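Local coordinates for protein p1 (Rice yellow mottle virus, PDB 6TY2) that suppresses RNA silencing for the virus and binds zinc through two unrelated zinc fingers, of which this C-terminal part carries one, at residues D2-D5 with R6-E10; N12-I15 with S16-A20; C39-P42 with E43-G46. All coordinates share one frame; numbering follows the deposited sequence.

How the contacts relate
From the N terminus the chain runs straight into helix 3-24, which carries contact 1 (2-5 with 6-10) in its first turns and contact 2 (12-15 with 16-20) about 15 Å further on, centre to centre. Both are helical turns, lying in series. The chain then returns as a loop, and contact 3 (39-42 with 43-46) closes a tight turn in it. Nothing nests or crosses in sequence, yet contacts 1 and 3 meet in space: both hold the zinc ion, and Glu7 probably hydrogen-bonds His44. Contact 2 is not in touch with contact 3; it holds the other half of the helix against residues 29 to 34.

Contact 1 of 3, residues D2-D5 with R6-E10; sequences DEID and REHQE. With ZN (zinc ion), chain C.
Glu3 sends CG anti to its backbone N (chi1 -179°) and bends at chi2, which carries its carboxylate forward along the helix to Arg6, whose chain turns back at chi3 (-48°) to meet it. In the resulting salt bridge Glu3 OE1 lies 2.6 Å from Arg6 NE; the carboxylate and guanidinium planes are nearly parallel (15°) but displaced, and OE1 stands out of the guanidinium plane, so the hydrogen bond is bent and weak. A longer salt bridge, 3.4 Å from Arg6 NH2 to Asp2 OD2, adds a second carboxylate at the exposed start of the helix. Beneath this network run the i to i+4 backbone bonds of the first turns of helix 3-24, such as Arg6 N to Asp2 O at 3.1 Å. The helix supplies one ligand of a zinc finger: His8 NE2 binds the zinc ion at 2.0 Å, while Cys39, His44 and Cys48 complete the site. Ile4 lies alongside His8, its CG2 3.6 Å from CE1 of the ring, and Ile4 O sits over one ring face, nearer the edge than the centre. At the ring edge, in plane, a water accepts a hydrogen bond from His8 ND1 at 2.6 Å and donates a weak one to Asp5 OD1; Asp5 OD2 forms a salt bridge with Arg36. Glu7 extends beyond CG to place OE2 in a hydrogen bond with NE2 of the zinc ligand His44.

Contact 2 of 3, residues N12-I15 with S16-A20; sequences NAEI and SACNA
Cys18 points back along the helix at Glu14. Its CB lies 3.6 Å from Glu14 O, the carbonyl that also accepts the Cys18 backbone N-H, and 3.8 Å from Ile15 O. At the tip, SG stands beside the backbone N (chi1 -72°), 3.4 Å from Glu14 O and 3.6 Å from Glu14 OE2. The glutamate comes to it because its chain, bent at chi2, folds forward along the helix. One residue on, Ile15 and Asn19 run alongside each other, with Ile15 CG2 3.8 Å from Asn19 ND2. The Asn19 backbone N donates to Ile15 O at 2.9 Å, and its side-chain OD1 accepts a hydrogen bond from Leu31 N. Ser16 sets its CB 3.3 Å from Ala13 O; its OG is hydrogen-bonded to Tyr33 OH, with Asn12 O a weak, unsettled alternative. Asn12 OD1 takes the N-H of Leu34. Asn12 and Asn19, two turns apart, thus hold the returning backbone with their amides, while Ile15 between them packs on Leu31: an amphipathic helix that receives the returning loop along one side.

Contact 3 of 3, residues C39-P42 with E43-G46; sequences CDIP and EHSG. With ZN (zinc ion), chain C.
Cys39 and His44 meet at the zinc ion, with SG bound at 2.3 Å and ND1 at 2.2 Å. The cysteine holds SG anti to its backbone N (chi1 168°), and Cys39 SG and His44 ND1 end 3.6 Å apart. Cys39 SG also accepts the N-H of Ile41 in a straight hydrogen bond (166°), which should stabilise the thiolate and ties the Ile41 backbone back to the metal ligand. Ile41 runs alongside the imidazole: CB lies over one face in a CH-pi contact, and CD1 reaches to 3.6 Å from His44 CE1. With His8 of helix 3-24 and Cys48 completing the site, this turn belongs to a zinc finger whose ligands come in the order His, Cys, His, Cys. Its 3-10 turn is closed by two i to i+3 bonds, His44 N to Ile41 O at 2.8 Å and Ser45 N to Pro42 O at 2.9 Å. Glu43 bends at chi2 (75°) to bring OE1 back over the Pro42 ring, 3.4 Å from Pro42 CD and 3.2 Å from Ile41 CG2. Glu7 is the second-shell partner of His44, and Pro42 packs on Ser30 of the second subunit.

Contact 1 of 3, residues D2-D5 with R6-E10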
ATOM      1  N   ASP A   2      15.191  15.331  -7.412  1.00 42.54           N
ATOM      2  CA  ASP A   2      15.174  16.055  -6.142  1.00 40.40           C
ATOM      3  C   ASP A   2      13.847  15.927  -5.403  1.00 35.85           C
ATOM      4  O   ASP A   2      13.819  15.756  -4.185  1.00 32.48           O
ATOM      5  CB  ASP A   2      15.464  17.540  -6.351  1.00 49.13           C
ATOM      6  CG  ASP A   2      15.197  18.369  -5.091  1.00 49.58           C
ATOM      7  OD1 ASP A   2      15.769  18.047  -4.022  1.00 49.99           O
ATOM      8  OD2 ASP A   2      14.389  19.326  -5.160  1.00 53.45           O
ATOM      9  N   GLU A   3      12.740  16.035  -6.126  1.00 32.18           N
ATOM     10  CA  GLU A   3      11.434  15.886  -5.498  1.00 29.70           C
ATOM     11  C   GLU A   3      11.203  14.439  -5.061  1.00 26.30           C
ATOM     12  O   GLU A   3      10.565  14.198  -4.044  1.00 31.48           O
ATOM     13  CB  GLU A   3      10.332  16.349  -6.442  1.00 30.60           C
ATOM     14  CG  GLU A   3       8.935  16.244  -5.857  1.00 35.55           C
ATOM     15  CD  GLU A   3       8.757  17.005  -4.541  1.00 39.86           C
ATOM     16  OE1 GLU A   3       9.406  18.065  -4.342  1.00 42.57           O
ATOM     17  OE2 GLU A   3       7.941  16.537  -3.710  1.00 34.25           O
ATOM     18  N   ILE A   4      11.729  13.487  -5.828  1.00 23.80           N
ATOM     19  CA  ILE A   4      11.807  12.076  -5.422  1.00 24.60           C
ATOM     20  C   ILE A   4      12.393  11.912  -4.029  1.00 24.25           C
ATOM     21  O   ILE A   4      11.846  11.201  -3.190  1.00 21.45           O
ATOM     22  CB  ILE A   4      12.678  11.262  -6.396  1.00 27.80           C
ATOM     23  CG1 ILE A   4      12.042  11.222  -7.789  1.00 32.49           C
ATOM     24  CG2 ILE A   4      12.915   9.851  -5.878  1.00 21.92           C
ATOM     25  CD1 ILE A   4      11.158  10.028  -8.027  1.00 29.69           C
ATOM     26  N   ASP A   5      13.516  12.582  -3.791  1.00 24.36           N
ATOM     27  CA  ASP A   5      14.203  12.487  -2.514  1.00 25.40           C
ATOM     28  C   ASP A   5      13.375  13.077  -1.395  1.00 26.11           C
ATOM     29  O   ASP A   5      13.338  12.552  -0.286  1.00 22.80           O
ATOM     30  CB  ASP A   5      15.546  13.195  -2.588  1.00 30.20           C
ATOM     31  CG  ASP A   5      16.419  12.649  -3.682  1.00 38.44           C
ATOM     32  OD1 ASP A   5      17.025  11.578  -3.460  1.00 41.06           O
ATOM     33  OD2 ASP A   5      16.499  13.286  -4.759  1.00 46.48           O
ATOM     34  N   ARG A   6      12.721  14.190  -1.695  1.00 26.17           N
ATOM     35  CA  ARG A   6      11.895  14.865  -0.724  1.00 25.07           C
ATOM     36  C   ARG A   6      10.805  13.915  -0.237  1.00 25.44           C
ATOM     37  O   ARG A   6      10.581  13.795   0.963  1.00 25.15           O
ATOM     38  CB  ARG A   6      11.296  16.133  -1.327  1.00 29.02           C
ATOM     39  CG  ARG A   6      10.835  17.155  -0.309  1.00 38.52           C
ATOM     40  CD  ARG A   6       9.989  18.231  -0.974  1.00 43.19           C
ATOM     41  NE  ARG A   6      10.624  18.752  -2.186  1.00 46.27           N
ATOM     42  CZ  ARG A   6      11.136  19.975  -2.305  1.00 51.36           C
ATOM     43  NH1 ARG A   6      11.093  20.822  -1.282  1.00 46.00           N
ATOM     44  NH2 ARG A   6      11.692  20.352  -3.454  1.00 51.35           N
ATOM     45  N   GLU A   7      10.149  13.214  -1.156  1.00 21.09           N
ATOM     46  CA  GLU A   7       9.059  12.315  -0.775  1.00 20.51           C
ATOM     47  C   GLU A   7       9.560  11.088  -0.008  1.00 22.23           C
ATOM     48  O   GLU A   7       8.845  10.547   0.830  1.00 22.52           O
ATOM     49  CB  GLU A   7       8.263  11.882  -2.010  1.00 22.38           C
ATOM     50  CG  GLU A   7       7.337  12.984  -2.525  1.00 27.53           C
ATOM     51  CD  GLU A   7       6.632  12.618  -3.825  1.00 28.87           C
ATOM     52  OE1 GLU A   7       5.482  13.057  -4.036  1.00 29.01           O
ATOM     53  OE2 GLU A   7       7.233  11.901  -4.645  1.00 31.00           O
ATOM     54  N   HIS A   8      10.782  10.643  -0.288  1.00 21.27           N
ATOM     55  CA  HIS A   8      11.383   9.575   0.516  1.00 18.95           C
ATOM     56  C   HIS A   8      11.601  10.054   1.951  1.00 20.26           C
ATOM     57  O   HIS A   8      11.361   9.307   2.897  1.00 18.76           O
ATOM     58  CB  HIS A   8      12.707   9.112  -0.081  1.00 16.51           C
ATOM     59  CG  HIS A   8      12.566   8.361  -1.366  1.00 21.44           C
ATOM     60  ND1 HIS A   8      13.636   8.112  -2.194  1.00 17.89           N
ATOM     61  CD2 HIS A   8      11.486   7.790  -1.957  1.00 17.45           C
ATOM     62  CE1 HIS A   8      13.221   7.433  -3.249  1.00 19.98           C
ATOM     63  NE2 HIS A   8      11.924   7.219  -3.125  1.00 19.66           N
ATOM     64  N   GLN A   9      12.057  11.301   2.102  1.00 21.83           N
ATOM     65  CA  GLN A   9      12.264  11.906   3.420  1.00 21.45           C
ATOM     66  C   GLN A   9      10.977  11.999   4.217  1.00 22.69           C
ATOM     67  O   GLN A   9      10.936  11.610   5.387  1.00 22.66           O
ATOM     68  CB  GLN A   9      12.875  13.310   3.302  1.00 19.48           C
ATOM     69  CG  GLN A   9      14.392  13.320   3.109  1.00 25.73           C
ATOM     70  CD  GLN A   9      15.010  14.729   3.176  1.00 32.44           C
ATOM     71  OE1 GLN A   9      14.401  15.715   2.757  1.00 34.02           O
ATOM     72  NE2 GLN A   9      16.224  14.817   3.714  1.00 28.34           N
ATOM     73  N   GLU A  10       9.930  12.531   3.596  1.00 23.54           N
ATOM     74  CA  GLU A  10       8.664  12.691   4.290  1.00 24.52           C
ATOM     75  C   GLU A  10       8.075  11.324   4.638  1.00 22.87           C
ATOM     76  O   GLU A  10       7.553  11.130   5.732  1.00 22.66           O
ATOM     77  CB  GLU A  10       7.648  13.493   3.462  1.00 26.39           C
ATOM     78  CG  GLU A  10       8.202  14.576   2.532  1.00 36.64           C
ATOM     79  CD  GLU A  10       8.899  15.746   3.231  1.00 49.35           C
ATOM     80  OE1 GLU A  10       8.274  16.393   4.108  1.00 54.44           O
ATOM     81  OE2 GLU A  10      10.071  16.036   2.875  1.00 39.47           O
TER
HETATM   82 ZN    ZN C 101      10.983   6.403  -4.754  1.00 21.45          ZN
HETATM   83  O   HOH W   1      16.066   8.952  -1.658  1.00 23.10           O

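Contact 2 of 3, residues N12-I15 with S16-A20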
ATOM      1  N   ASN A  12       9.824   8.546   5.040  1.00 21.36           N
ATOM      2  CA  ASN A  12      10.701   7.952   6.031  1.00 18.34           C
ATOM      3  C   ASN A  12      10.470   8.552   7.402  1.00 19.10           C
ATOM      4  O   ASN A  12      10.499   7.845   8.389  1.00 17.47           O
ATOM      5  CB  ASN A  12      12.171   8.097   5.623  1.00 22.00           C
ATOM      6  CG  ASN A  12      12.581   7.065   4.598  1.00 20.73           C
ATOM      7  OD1 ASN A  12      11.850   6.105   4.359  1.00 18.03           O
ATOM      8  ND2 ASN A  12      13.739   7.256   3.982  1.00 18.78           N
ATOM      9  N   ALA A  13      10.206   9.849   7.458  1.00 20.66           N
ATOM     10  CA  ALA A  13       9.857  10.475   8.729  1.00 26.42           C
ATOM     11  C   ALA A  13       8.651   9.769   9.340  1.00 23.20           C
ATOM     12  O   ALA A  13       8.608   9.501  10.535  1.00 19.57           O
ATOM     13  CB  ALA A  13       9.572  11.967   8.533  1.00 22.08           C
ATOM     14  N   GLU A  14       7.675   9.452   8.502  1.00 23.18           N
ATOM     15  CA  GLU A  14       6.428   8.871   8.975  1.00 19.89           C
ATOM     16  C   GLU A  14       6.616   7.413   9.369  1.00 23.73           C
ATOM     17  O   GLU A  14       5.951   6.917  10.285  1.00 27.14           O
ATOM     18  CB  GLU A  14       5.347   9.006   7.901  1.00 26.42           C
ATOM     19  CG  GLU A  14       3.985   8.472   8.302  1.00 34.09           C
ATOM     20  CD  GLU A  14       3.411   9.122   9.564  1.00 38.98           C
ATOM     21  OE1 GLU A  14       3.735  10.302   9.871  1.00 38.61           O
ATOM     22  OE2 GLU A  14       2.621   8.432  10.248  1.00 44.66           O
ATOM     23  N   ILE A  15       7.524   6.734   8.675  1.00 20.33           N
ATOM     24  CA  ILE A  15       7.905   5.361   9.008  1.00 20.49           C
ATOM     25  C   ILE A  15       8.533   5.330  10.389  1.00 21.10           C
ATOM     26  O   ILE A  15       8.204   4.478  11.211  1.00 20.33           O
ATOM     27  CB  ILE A  15       8.914   4.791   7.986  1.00 19.62           C
ATOM     28  CG1 ILE A  15       8.266   4.597   6.611  1.00 25.09           C
ATOM     29  CG2 ILE A  15       9.556   3.515   8.500  1.00 17.41           C
ATOM     30  CD1 ILE A  15       6.981   3.823   6.661  1.00 30.83           C
ATOM     31  N   SER A  16       9.437   6.282  10.633  1.00 19.26           N
ATOM     32  CA  SER A  16      10.088   6.440  11.930  1.00 20.17           C
ATOM     33  C   SER A  16       9.069   6.560  13.044  1.00 20.97           C
ATOM     34  O   SER A  16       9.210   5.939  14.100  1.00 19.77           O
ATOM     35  CB  SER A  16      10.983   7.683  11.952  1.00 22.03           C
ATOM     36  OG  SER A  16      12.227   7.445  11.312  1.00 25.88           O
ATOM     37  N   ALA A  17       8.052   7.381  12.803  1.00 19.01           N
ATOM     38  CA  ALA A  17       7.062   7.688  13.827  1.00 20.75           C
ATOM     39  C   ALA A  17       6.232   6.467  14.151  1.00 20.05           C
ATOM     40  O   ALA A  17       5.964   6.195  15.317  1.00 21.42           O
ATOM     41  CB  ALA A  17       6.166   8.837  13.375  1.00 24.93           C
ATOM     42  N   CYS A  18       5.818   5.743  13.111  1.00 17.80           N
ATOM     43  CA  CYS A  18       5.039   4.526  13.275  1.00 21.27           C
ATOM     44  C   CYS A  18       5.818   3.432  13.967  1.00 17.58           C
ATOM     45  O   CYS A  18       5.279   2.751  14.835  1.00 23.82           O
ATOM     46  CB  CYS A  18       4.546   4.014  11.915  1.00 21.88           C
ATOM     47  SG  CYS A  18       3.244   5.009  11.173  1.00 34.39           S
ATOM     48  N   ASN A  19       7.071   3.234  13.569  1.00 13.36           N
ATOM     49  CA  ASN A  19       7.900   2.211  14.201  1.00 16.98           C
ATOM     50  C   ASN A  19       8.026   2.436  15.703  1.00 19.94           C
ATOM     51  O   ASN A  19       7.923   1.493  16.485  1.00 19.52           O
ATOM     52  CB  ASN A  19       9.295   2.162  13.572  1.00 18.02           C
ATOM     53  CG  ASN A  19       9.357   1.239  12.358  1.00 24.17           C
ATOM     54  OD1 ASN A  19       8.510   0.359  12.191  1.00 20.46           O
ATOM     55  ND2 ASN A  19      10.367   1.434  11.513  1.00 19.97           N
ATOM     56  N   ALA A  20       8.222   3.693  16.097  1.00 19.82           N
ATOM     57  CA  ALA A  20       8.408   4.053  17.504  1.00 22.62           C
ATOM     58  C   ALA A  20       7.120   3.902  18.286  1.00 19.29           C
ATOM     59  O   ALA A  20       7.137   3.469  19.427  1.00 24.30           O
ATOM     60  CB  ALA A  20       8.934   5.481  17.628  1.00 19.41           C
TER

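Contact 3 of 3, residues C39-P42 with E43-G46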
ATOM      1  N   CYS A  39      11.672   1.117  -3.116  1.00 18.61           N
ATOM      2  CA  CYS A  39      10.684   2.163  -2.871  1.00 17.45           C
ATOM      3  C   CYS A  39       9.254   1.664  -3.111  1.00 18.07           C
ATOM      4  O   CYS A  39       9.017   0.913  -4.051  1.00 18.06           O
ATOM      5  CB  CYS A  39      11.013   3.347  -3.776  1.00 17.74           C
ATOM      6  SG  CYS A  39       9.805   4.612  -3.914  1.00 18.53           S
ATOM      7  N   ASP A  40       8.299   2.058  -2.277  1.00 17.45           N
ATOM      8  CA  ASP A  40       6.950   1.520  -2.453  1.00 18.33           C
ATOM      9  C   ASP A  40       5.949   2.595  -2.869  1.00 19.95           C
ATOM     10  O   ASP A  40       4.751   2.434  -2.688  1.00 22.65           O
ATOM     11  CB  ASP A  40       6.472   0.796  -1.185  1.00 18.38           C
ATOM     12  CG  ASP A  40       6.432   1.692   0.048  1.00 22.59           C
ATOM     13  OD1 ASP A  40       6.770   2.880  -0.066  1.00 21.51           O
ATOM     14  OD2 ASP A  40       6.053   1.207   1.144  1.00 23.78           O
ATOM     15  N   ILE A  41       6.446   3.680  -3.444  1.00 16.32           N
ATOM     16  CA  ILE A  41       5.582   4.733  -3.980  1.00 16.75           C
ATOM     17  C   ILE A  41       5.365   4.501  -5.473  1.00 21.32           C
ATOM     18  O   ILE A  41       6.274   4.694  -6.264  1.00 19.53           O
ATOM     19  CB  ILE A  41       6.186   6.120  -3.751  1.00 19.03           C
ATOM     20  CG1 ILE A  41       6.598   6.285  -2.287  1.00 20.13           C
ATOM     21  CG2 ILE A  41       5.215   7.210  -4.182  1.00 19.92           C
ATOM     22  CD1 ILE A  41       7.300   7.605  -2.007  1.00 21.85           C
ATOM     23  N   PRO A  42       4.164   4.053  -5.862  1.00 20.08           N
ATOM     24  CA  PRO A  42       3.923   3.652  -7.254  1.00 22.45           C
ATOM     25  C   PRO A  42       4.266   4.736  -8.256  1.00 22.32           C
ATOM     26  O   PRO A  42       4.770   4.430  -9.333  1.00 22.89           O
ATOM     27  CB  PRO A  42       2.422   3.353  -7.276  1.00 26.12           C
ATOM     28  CG  PRO A  42       2.101   3.000  -5.865  1.00 22.05           C
ATOM     29  CD  PRO A  42       2.962   3.905  -5.033  1.00 21.00           C
ATOM     30  N   GLU A  43       4.015   5.984  -7.886  1.00 23.43           N
ATOM     31  CA  GLU A  43       4.261   7.123  -8.754  1.00 23.06           C
ATOM     32  C   GLU A  43       5.742   7.224  -9.109  1.00 21.25           C
ATOM     33  O   GLU A  43       6.104   7.730 -10.168  1.00 23.44           O
ATOM     34  CB  GLU A  43       3.776   8.421  -8.084  1.00 24.86           C
ATOM     35  CG  GLU A  43       2.257   8.522  -7.865  1.00 28.44           C
ATOM     36  CD  GLU A  43       1.747   7.664  -6.706  1.00 30.12           C
ATOM     37  OE1 GLU A  43       2.557   7.191  -5.888  1.00 24.26           O
ATOM     38  OE2 GLU A  43       0.521   7.463  -6.608  1.00 37.76           O
ATOM     39  N   HIS A  44       6.597   6.724  -8.225  1.00 20.47           N
ATOM     40  CA  HIS A  44       8.037   6.738  -8.456  1.00 20.12           C
ATOM     41  C   HIS A  44       8.531   5.626  -9.386  1.00 20.81           C
ATOM     42  O   HIS A  44       9.696   5.623  -9.769  1.00 21.09           O
ATOM     43  CB  HIS A  44       8.793   6.619  -7.135  1.00 18.09           C
ATOM     44  CG  HIS A  44       8.747   7.848  -6.286  1.00 18.49           C
ATOM     45  ND1 HIS A  44       9.481   7.971  -5.130  1.00 19.33           N
ATOM     46  CD2 HIS A  44       8.077   9.014  -6.434  1.00 20.78           C
ATOM     47  CE1 HIS A  44       9.255   9.158  -4.592  1.00 21.02           C
ATOM     48  NE2 HIS A  44       8.407   9.810  -5.364  1.00 20.00           N
ATOM     49  N   SER A  45       7.659   4.679  -9.721  1.00 20.33           N
ATOM     50  CA  SER A  45       8.076   3.467 -10.406  1.00 22.18           C
ATOM     51  C   SER A  45       8.850   3.782 -11.671  1.00 20.52           C
ATOM     52  O   SER A  45       8.433   4.617 -12.462  1.00 23.83           O
ATOM     53  CB  SER A  45       6.864   2.597 -10.739  1.00 24.41           C
ATOM     54  OG  SER A  45       7.253   1.251 -10.934  1.00 33.74           O
ATOM     55  N   GLY A  46       9.986   3.117 -11.839  1.00 20.22           N
ATOM     56  CA  GLY A  46      10.884   3.386 -12.947  1.00 21.34           C
ATOM     57  C   GLY A  46      12.094   4.171 -12.501  1.00 21.54           C
ATOM     58  O   GLY A  46      13.241   3.722 -12.622  1.00 22.09           O
TER
HETATM   59 ZN    ZN C 101      10.983   6.403  -4.754  1.00 21.45          ZN